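Local coordinates for anti-cleavage anti-greA transcription factor gfh1 (Thermus thermophilus, PDB 2F23), which inhibits all catalytic activities of RNA polymerase by partially occluding its substrate-binding site and preventing NTP binding, at residues H132-V137 against F149-I154; V5-A10 against S70-L75; E24-A29 against Q53-I58. All coordinates share one frame; numbering follows the deposited sequence.

In the fold
From the N terminus the chain runs through strand 5-7 into helix 9-37, turns, and returns along helix 46-71 to strand 72-74. Contact 2 pairs the two strands and so closes this helical hairpin at its base. Contact 3 falls within that loop, where the two helices pack against each other partway along, its centre about 26 Å from that of contact 2. Contact 1 follows later in the chain and closes a shorter loop of the C-terminal domain, joining residues 132-137 to strand 145-155. Contacts 1 and 2 touch through Asp136 and Thr8, which tie the hairpin base to that domain; contact 3 lies well away from both.

Contact 1: H132-V137 against F149-I154; sequences HRVGDV and FRVVAI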
# COMPACT_ATOMS: atom_id res chain seq x y z
N HIS A 132 8.59 11.89 -6.65
CA HIS A 132 7.67 10.90 -7.19
C HIS A 132 6.50 11.51 -7.93
O HIS A 132 6.21 12.70 -7.78
CB HIS A 132 7.22 9.96 -6.08
CG HIS A 132 8.30 9.03 -5.63
ND1 HIS A 132 8.79 8.02 -6.44
CD2 HIS A 132 9.05 9.00 -4.50
CE1 HIS A 132 9.79 7.41 -5.82
NE2 HIS A 132 9.97 7.99 -4.65
N ARG A 133 5.84 10.69 -8.73
CA ARG A 133 4.73 11.15 -9.56
C ARG A 133 3.46 10.34 -9.37
O ARG A 133 3.46 9.31 -8.70
CB ARG A 133 5.14 11.08 -11.03
CG ARG A 133 6.33 11.96 -11.37
CD ARG A 133 6.82 11.73 -12.79
NE ARG A 133 7.96 12.58 -13.11
CZ ARG A 133 7.86 13.84 -13.55
NH1 ARG A 133 6.67 14.40 -13.72
NH2 ARG A 133 8.96 14.53 -13.80
N VAL A 134 2.37 10.82 -9.97
CA VAL A 134 1.09 10.12 -9.90
C VAL A 134 1.29 8.74 -10.50
O VAL A 134 1.89 8.59 -11.56
CB VAL A 134 0.02 10.89 -10.71
CG1 VAL A 134 -1.25 10.05 -10.83
CG2 VAL A 134 -0.30 12.21 -10.01
N GLY A 135 0.82 7.72 -9.79
CA GLY A 135 0.96 6.36 -10.30
C GLY A 135 2.04 5.59 -9.56
O GLY A 135 2.07 4.36 -9.62
N ASP A 136 2.94 6.29 -8.88
CA ASP A 136 3.99 5.61 -8.13
C ASP A 136 3.39 4.97 -6.87
O ASP A 136 2.38 5.45 -6.34
CB ASP A 136 5.11 6.58 -7.71
CG ASP A 136 6.07 6.89 -8.85
OD1 ASP A 136 6.24 6.04 -9.74
OD2 ASP A 136 6.68 7.98 -8.83
N VAL A 137 4.02 3.90 -6.41
CA VAL A 137 3.58 3.18 -5.22
C VAL A 137 4.73 3.24 -4.22
O VAL A 137 5.85 2.84 -4.53
CB VAL A 137 3.21 1.73 -5.57
CG1 VAL A 137 2.89 0.94 -4.31
CG2 VAL A 137 2.02 1.73 -6.51
N PHE A 149 1.14 3.24 -0.15
CA PHE A 149 0.21 4.16 -0.81
C PHE A 149 0.53 4.38 -2.27
O PHE A 149 1.69 4.40 -2.68
CB PHE A 149 0.23 5.54 -0.15
CG PHE A 149 -0.32 5.56 1.24
CD1 PHE A 149 0.52 5.46 2.34
CD2 PHE A 149 -1.69 5.70 1.45
CE1 PHE A 149 0.01 5.50 3.64
CE2 PHE A 149 -2.21 5.74 2.74
CZ PHE A 149 -1.36 5.64 3.83
N ARG A 150 -0.52 4.57 -3.06
CA ARG A 150 -0.38 4.87 -4.48
C ARG A 150 -0.62 6.37 -4.57
O ARG A 150 -1.52 6.89 -3.92
CB ARG A 150 -1.44 4.13 -5.29
CG ARG A 150 -1.46 4.48 -6.77
CD ARG A 150 -2.42 3.56 -7.52
NE ARG A 150 -3.79 3.71 -7.05
CZ ARG A 150 -4.65 4.59 -7.55
NH1 ARG A 150 -4.29 5.39 -8.54
NH2 ARG A 150 -5.88 4.66 -7.06
N VAL A 151 0.21 7.06 -5.35
CA VAL A 151 0.05 8.51 -5.52
C VAL A 151 -1.08 8.72 -6.52
O VAL A 151 -0.97 8.32 -7.68
CB VAL A 151 1.34 9.15 -6.05
CG1 VAL A 151 1.14 10.65 -6.24
CG2 VAL A 151 2.49 8.88 -5.08
N VAL A 152 -2.16 9.35 -6.07
CA VAL A 152 -3.32 9.59 -6.92
C VAL A 152 -3.34 10.96 -7.59
O VAL A 152 -3.78 11.08 -8.74
CB VAL A 152 -4.62 9.40 -6.11
CG1 VAL A 152 -5.84 9.74 -6.95
CG2 VAL A 152 -4.70 7.96 -5.62
N ALA A 153 -2.87 11.98 -6.88
CA ALA A 153 -2.86 13.33 -7.41
C ALA A 153 -1.79 14.18 -6.74
O ALA A 153 -1.43 13.94 -5.59
CB ALA A 153 -4.24 13.98 -7.21
N ILE A 154 -1.29 15.17 -7.47
CA ILE A 154 -0.28 16.09 -6.96
C ILE A 154 -0.66 17.48 -7.46
O ILE A 154 -0.89 17.66 -8.66
CB ILE A 154 1.13 15.77 -7.51
CG1 ILE A 154 1.54 14.35 -7.10
CG2 ILE A 154 2.15 16.80 -6.99
CD1 ILE A 154 2.78 13.86 -7.83
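Asp136 OD2 is gripped by two donors of its own loop, Arg133 N in a nearly straight bond and His132 ND1 at 3.2 Å, while the backbone O of Asp136 accepts from Val151 N across the contact at 2.9 Å, almost in line with the carbonyl. The two donors to OD2 come from opposite faces of the carboxylate plane, and Asp136 OD2 lies nearly in the plane of the His132 ring, at its edge. Val151 O accepts one hydrogen bond, from Gly135 N at 2.8 Å, with a CA-H...O contact from Val134 beside it, so both polar backbone atoms of Val151 are engaged. Beyond this, Val137 and Arg150 form an antiparallel non-hydrogen-bonded pair with their side chains on one face of the sheet. Arg133 to Asp136 form a type II turn, in which Gly135 has a positive phi at which any CB would jam against Val134 O.

The Val151 side chain packs against the turn, with CB 3.4 Å from Arg133 O and CG1 against Val134 CA. Val134 lies across the strand: CG1, anti to its own backbone N (chi1 171°), reaches Val152 O at 3.4 Å, while CG2 rests 3.8 Å from Ala153 CA. The strand is kinked here by a classic beta bulge, Val152 and Ala153 both facing Glu90. Ile154 CD1 closes the far end, 3.6 Å from His132 O.

Asp136 OD1 hydrogen-bonds Thr8 at the base of the helical hairpin, and Arg150 forms a salt bridge with Glu92. With its two oxygens so occupied, the Asp136 carboxylate is probably stabilised as an anion, which probably helps hold the turn and link this FKBP-like C-terminal domain to the hairpin.

Contact 2: V5-A10 against S70-L75; sequences VKLTKA and SRAVIL
Lys6 with Val73 and Leu7 with Ile74 pair in a short parallel two-stranded sheet that closes the base of the helical hairpin. Three backbone bonds form its ladder, from Val73 N to Val5 O, Leu7 N to Val73 O and Leu75 N to Leu7 O, the last at 2.8 Å. On the face of Leu7 and Ile74, Leu7 CD1 presses unusually tightly on Ala72 CB (3.3 Å), and Ile74 CD1 folds back to 4.2 Å from Leu7 CB. Ile74 CG2, anti to the backbone N, meets Lys9 CG across the contact, the side chains crossing at about a right angle. The same face is backed by helix 9-37, through Tyr12 and Leu15. On the other face, Leu75 CD1 slants against Lys6 CB at 3.8 Å. At the Val5 end of the strand pair, Val5 CG2 lies 3.4 Å from Arg71 NH1; the two side chains cross at about a right angle, and the guanidinium is held by Asp67 (salt bridge) and Arg3 O. Thr8 OG1, also bonded to Asp136 OD1, caps helix 9-37 at Gly11 N. Beside it, one water, 2.8 Å from both, accepts from Lys9 N and donates to Leu75 O.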
# COMPACT_ATOMS: atom_id res chain seq x y z
N VAL A 5 -7.80 3.79 -12.15
CA VAL A 5 -6.53 3.50 -11.50
C VAL A 5 -5.35 3.77 -12.41
O VAL A 5 -5.21 3.15 -13.46
CB VAL A 5 -6.46 2.02 -11.06
CG1 VAL A 5 -5.14 1.74 -10.35
CG2 VAL A 5 -7.63 1.69 -10.15
N LYS A 6 -4.50 4.70 -12.01
CA LYS A 6 -3.32 5.05 -12.79
C LYS A 6 -2.08 4.56 -12.06
O LYS A 6 -1.97 4.73 -10.85
CB LYS A 6 -3.24 6.57 -12.97
CG LYS A 6 -4.36 7.17 -13.80
CD LYS A 6 -4.25 8.69 -13.85
CE LYS A 6 -4.92 9.35 -12.66
NZ LYS A 6 -4.36 8.95 -11.34
N LEU A 7 -1.17 3.94 -12.81
CA LEU A 7 0.08 3.44 -12.24
C LEU A 7 1.23 3.76 -13.17
O LEU A 7 1.06 3.80 -14.39
CB LEU A 7 0.03 1.92 -12.06
CG LEU A 7 -0.79 1.33 -10.91
CD1 LEU A 7 -0.83 -0.19 -11.03
CD2 LEU A 7 -0.16 1.73 -9.59
N THR A 8 2.41 4.00 -12.60
CA THR A 8 3.58 4.22 -13.43
C THR A 8 4.12 2.81 -13.64
O THR A 8 3.64 1.86 -13.01
CB THR A 8 4.67 5.03 -12.70
OG1 THR A 8 4.95 4.41 -11.45
CG2 THR A 8 4.22 6.47 -12.47
N LYS A 9 5.11 2.65 -14.51
CA LYS A 9 5.67 1.33 -14.73
C LYS A 9 6.24 0.81 -13.41
O LYS A 9 6.10 -0.37 -13.10
CB LYS A 9 6.77 1.40 -15.80
CG LYS A 9 6.24 1.84 -17.16
CD LYS A 9 7.32 1.83 -18.23
CE LYS A 9 7.77 0.42 -18.56
NZ LYS A 9 8.69 0.40 -19.74
N ALA A 10 6.85 1.70 -12.63
CA ALA A 10 7.43 1.31 -11.35
C ALA A 10 6.34 0.89 -10.36
O ALA A 10 6.49 -0.09 -9.64
CB ALA A 10 8.24 2.46 -10.77
N SER A 70 -5.37 -5.23 -12.44
CA SER A 70 -6.15 -5.55 -13.63
C SER A 70 -6.83 -4.34 -14.26
O SER A 70 -7.11 -4.34 -15.46
CB SER A 70 -7.21 -6.61 -13.29
OG SER A 70 -8.19 -6.09 -12.41
N ARG A 71 -7.08 -3.31 -13.47
CA ARG A 71 -7.75 -2.11 -13.98
C ARG A 71 -6.81 -0.94 -14.22
O ARG A 71 -7.23 0.11 -14.71
CB ARG A 71 -8.85 -1.68 -13.01
CG ARG A 71 -9.92 -2.75 -12.83
CD ARG A 71 -11.14 -2.24 -12.07
NE ARG A 71 -10.83 -1.84 -10.70
CZ ARG A 71 -10.57 -0.59 -10.32
NH1 ARG A 71 -10.58 0.39 -11.22
NH2 ARG A 71 -10.30 -0.32 -9.05
N ALA A 72 -5.55 -1.12 -13.88
CA ALA A 72 -4.57 -0.06 -14.02
C ALA A 72 -4.24 0.35 -15.45
O ALA A 72 -4.18 -0.47 -16.36
CB ALA A 72 -3.29 -0.44 -13.29
N VAL A 73 -4.03 1.65 -15.61
CA VAL A 73 -3.63 2.22 -16.89
C VAL A 73 -2.19 2.63 -16.59
O VAL A 73 -1.93 3.33 -15.61
CB VAL A 73 -4.45 3.47 -17.25
CG1 VAL A 73 -3.92 4.07 -18.56
CG2 VAL A 73 -5.92 3.10 -17.38
N ILE A 74 -1.26 2.18 -17.42
CA ILE A 74 0.15 2.50 -17.22
C ILE A 74 0.47 3.85 -17.85
O ILE A 74 0.35 4.03 -19.06
CB ILE A 74 1.07 1.43 -17.84
CG1 ILE A 74 0.76 0.07 -17.21
CG2 ILE A 74 2.53 1.80 -17.61
CD1 ILE A 74 0.92 0.03 -15.70
N LEU A 75 0.89 4.78 -17.01
CA LEU A 75 1.22 6.11 -17.47
C LEU A 75 2.60 6.18 -18.09
O LEU A 75 3.47 5.35 -17.85
CB LEU A 75 1.14 7.11 -16.30
CG LEU A 75 -0.23 7.23 -15.65
CD1 LEU A 75 -0.15 8.19 -14.47
CD2 LEU A 75 -1.25 7.71 -16.66
O HOH W 1 -8.72 2.32 -14.58
O HOH W 2 5.67 4.94 -16.10

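Contact 3: E24-A29 against Q53-I58; sequences ERLQEA and QEKARI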
# COMPACT_ATOMS: atom_id res chain seq x y z
N GLU A 24 2.51 -16.58 -2.71
CA GLU A 24 3.39 -17.54 -2.05
C GLU A 24 2.88 -17.77 -0.63
O GLU A 24 2.81 -18.91 -0.16
CB GLU A 24 4.82 -17.01 -2.02
CG GLU A 24 5.47 -16.89 -3.39
CD GLU A 24 6.83 -16.22 -3.34
OE1 GLU A 24 7.48 -16.13 -4.41
OE2 GLU A 24 7.25 -15.78 -2.25
N ARG A 25 2.54 -16.68 0.05
CA ARG A 25 2.04 -16.76 1.41
C ARG A 25 0.71 -17.51 1.46
O ARG A 25 0.44 -18.23 2.41
CB ARG A 25 1.87 -15.36 1.99
CG ARG A 25 3.19 -14.62 2.10
CD ARG A 25 3.02 -13.16 2.47
NE ARG A 25 4.30 -12.46 2.47
CZ ARG A 25 4.46 -11.17 2.72
NH1 ARG A 25 3.41 -10.41 3.01
NH2 ARG A 25 5.67 -10.63 2.68
N LEU A 26 -0.11 -17.34 0.42
CA LEU A 26 -1.40 -18.02 0.38
C LEU A 26 -1.21 -19.52 0.25
O LEU A 26 -1.91 -20.31 0.88
CB LEU A 26 -2.25 -17.51 -0.79
CG LEU A 26 -3.60 -18.20 -0.95
CD1 LEU A 26 -4.41 -18.04 0.33
CD2 LEU A 26 -4.35 -17.62 -2.14
N GLN A 27 -0.25 -19.92 -0.59
CA GLN A 27 0.03 -21.34 -0.78
C GLN A 27 0.43 -21.96 0.56
O GLN A 27 -0.04 -23.04 0.92
CB GLN A 27 1.16 -21.53 -1.80
CG GLN A 27 1.43 -22.98 -2.18
CD GLN A 27 2.52 -23.12 -3.23
OE1 GLN A 27 2.79 -24.22 -3.71
NE2 GLN A 27 3.15 -22.01 -3.59
N GLU A 28 1.28 -21.25 1.29
CA GLU A 28 1.75 -21.72 2.59
C GLU A 28 0.59 -21.78 3.59
O GLU A 28 0.45 -22.76 4.33
CB GLU A 28 2.84 -20.79 3.12
CG GLU A 28 4.07 -20.70 2.23
CD GLU A 28 5.07 -19.66 2.70
OE1 GLU A 28 6.14 -19.53 2.07
OE2 GLU A 28 4.78 -18.97 3.70
N ALA A 29 -0.23 -20.73 3.61
CA ALA A 29 -1.37 -20.66 4.52
C ALA A 29 -2.38 -21.77 4.23
O ALA A 29 -3.02 -22.29 5.14
CB ALA A 29 -2.05 -19.30 4.41
N GLN A 53 -8.28 -17.70 9.62
CA GLN A 53 -8.23 -16.24 9.68
C GLN A 53 -7.05 -15.69 8.88
O GLN A 53 -7.18 -14.68 8.19
CB GLN A 53 -8.13 -15.76 11.13
CG GLN A 53 -8.09 -14.25 11.27
CD GLN A 53 -8.02 -13.79 12.71
OE1 GLN A 53 -7.06 -14.09 13.43
NE2 GLN A 53 -9.05 -13.07 13.15
N GLU A 54 -5.90 -16.36 8.97
CA GLU A 54 -4.72 -15.90 8.25
C GLU A 54 -4.89 -16.11 6.74
O GLU A 54 -4.51 -15.26 5.94
CB GLU A 54 -3.48 -16.64 8.76
CG GLU A 54 -2.17 -16.27 8.06
CD GLU A 54 -1.82 -14.78 8.14
OE1 GLU A 54 -2.49 -14.02 8.87
OE2 GLU A 54 -0.85 -14.37 7.47
N LYS A 55 -5.48 -17.25 6.36
CA LYS A 55 -5.70 -17.53 4.95
C LYS A 55 -6.62 -16.45 4.37
O LYS A 55 -6.38 -15.94 3.28
CB LYS A 55 -6.34 -18.92 4.78
CG LYS A 55 -6.59 -19.33 3.34
CD LYS A 55 -6.97 -20.81 3.27
CE LYS A 55 -7.27 -21.26 1.84
NZ LYS A 55 -8.54 -20.68 1.35
N ALA A 56 -7.66 -16.09 5.11
CA ALA A 56 -8.60 -15.07 4.65
C ALA A 56 -7.94 -13.70 4.55
O ALA A 56 -8.24 -12.93 3.63
CB ALA A 56 -9.81 -15.00 5.58
N ARG A 57 -7.05 -13.40 5.49
CA ARG A 57 -6.35 -12.12 5.49
C ARG A 57 -5.55 -11.98 4.20
O ARG A 57 -5.57 -10.94 3.55
CB ARG A 57 -5.42 -12.00 6.69
CG ARG A 57 -4.75 -10.62 6.83
CD ARG A 57 -3.81 -10.55 8.02
NE ARG A 57 -2.58 -11.30 7.81
CZ ARG A 57 -1.59 -10.91 7.03
NH1 ARG A 57 -0.50 -11.66 6.90
NH2 ARG A 57 -1.67 -9.75 6.37
N ILE A 58 -4.85 -13.05 3.85
CA ILE A 58 -4.03 -13.05 2.64
C ILE A 58 -4.90 -12.95 1.39
O ILE A 58 -4.61 -12.18 0.48
CB ILE A 58 -3.16 -14.32 2.56
CG1 ILE A 58 -2.21 -14.35 3.76
CG2 ILE A 58 -2.36 -14.33 1.25
CD1 ILE A 58 -1.55 -15.70 3.99
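Ile58 CD1 sits 3.6 Å from Arg25 O and 3.7 Å from Ala29 CB, with Arg25 CB close by on the same helix. The other methyl, Ile58 CG2, lies against Leu26 CB at 3.8 Å, so both branches enter the same hole of helix 9-37. The first torsion makes this possible: CG1 is anti to the carbonyl carbon and CG2 anti to the backbone N (chi1 -62°), with CD1 extended beyond CG1. Glu22 completes the ring round Ile58, whose knob thus enters a hole of Glu22, Arg25, Leu26 and Ala29. An alanine in place of Ile58 would remove the CG2 methyl and the CG1-CD1 arm and would probably leave a gap between the helices against Leu26 and Ala29.

Leu26 answers from the opposite side. Its CG is anti to the backbone N (chi1 178°), which carries CD1 to 3.9 Å from Lys55 CG, the two chains crossing at a slant. Its hole is formed by Lys55, Ile58, Glu59 and Ile62. Ala29 CB lies 4.1 Å from Lys55 CA, so the helices come close here.

No hydrogen bond joins the two segments; charged groups border the apolar seam instead. Lys55 is drawn to Glu59 by a salt bridge, and Arg25 to Glu22. On the second helix Arg57 grips the Glu54 carboxylate side-on, NE to OE1 at 2.9 Å and NH1 to OE2 at 2.8 Å, both on the syn side, an in-helix pair that probably helps offset the nearby like charge of Arg25. The short helix axes approach to 9.2 Å at 159°, and this reciprocal knobs-into-holes packing is that of an antiparallel two-helix coiled coil, the N-terminal hairpin of the GreA/GreB family.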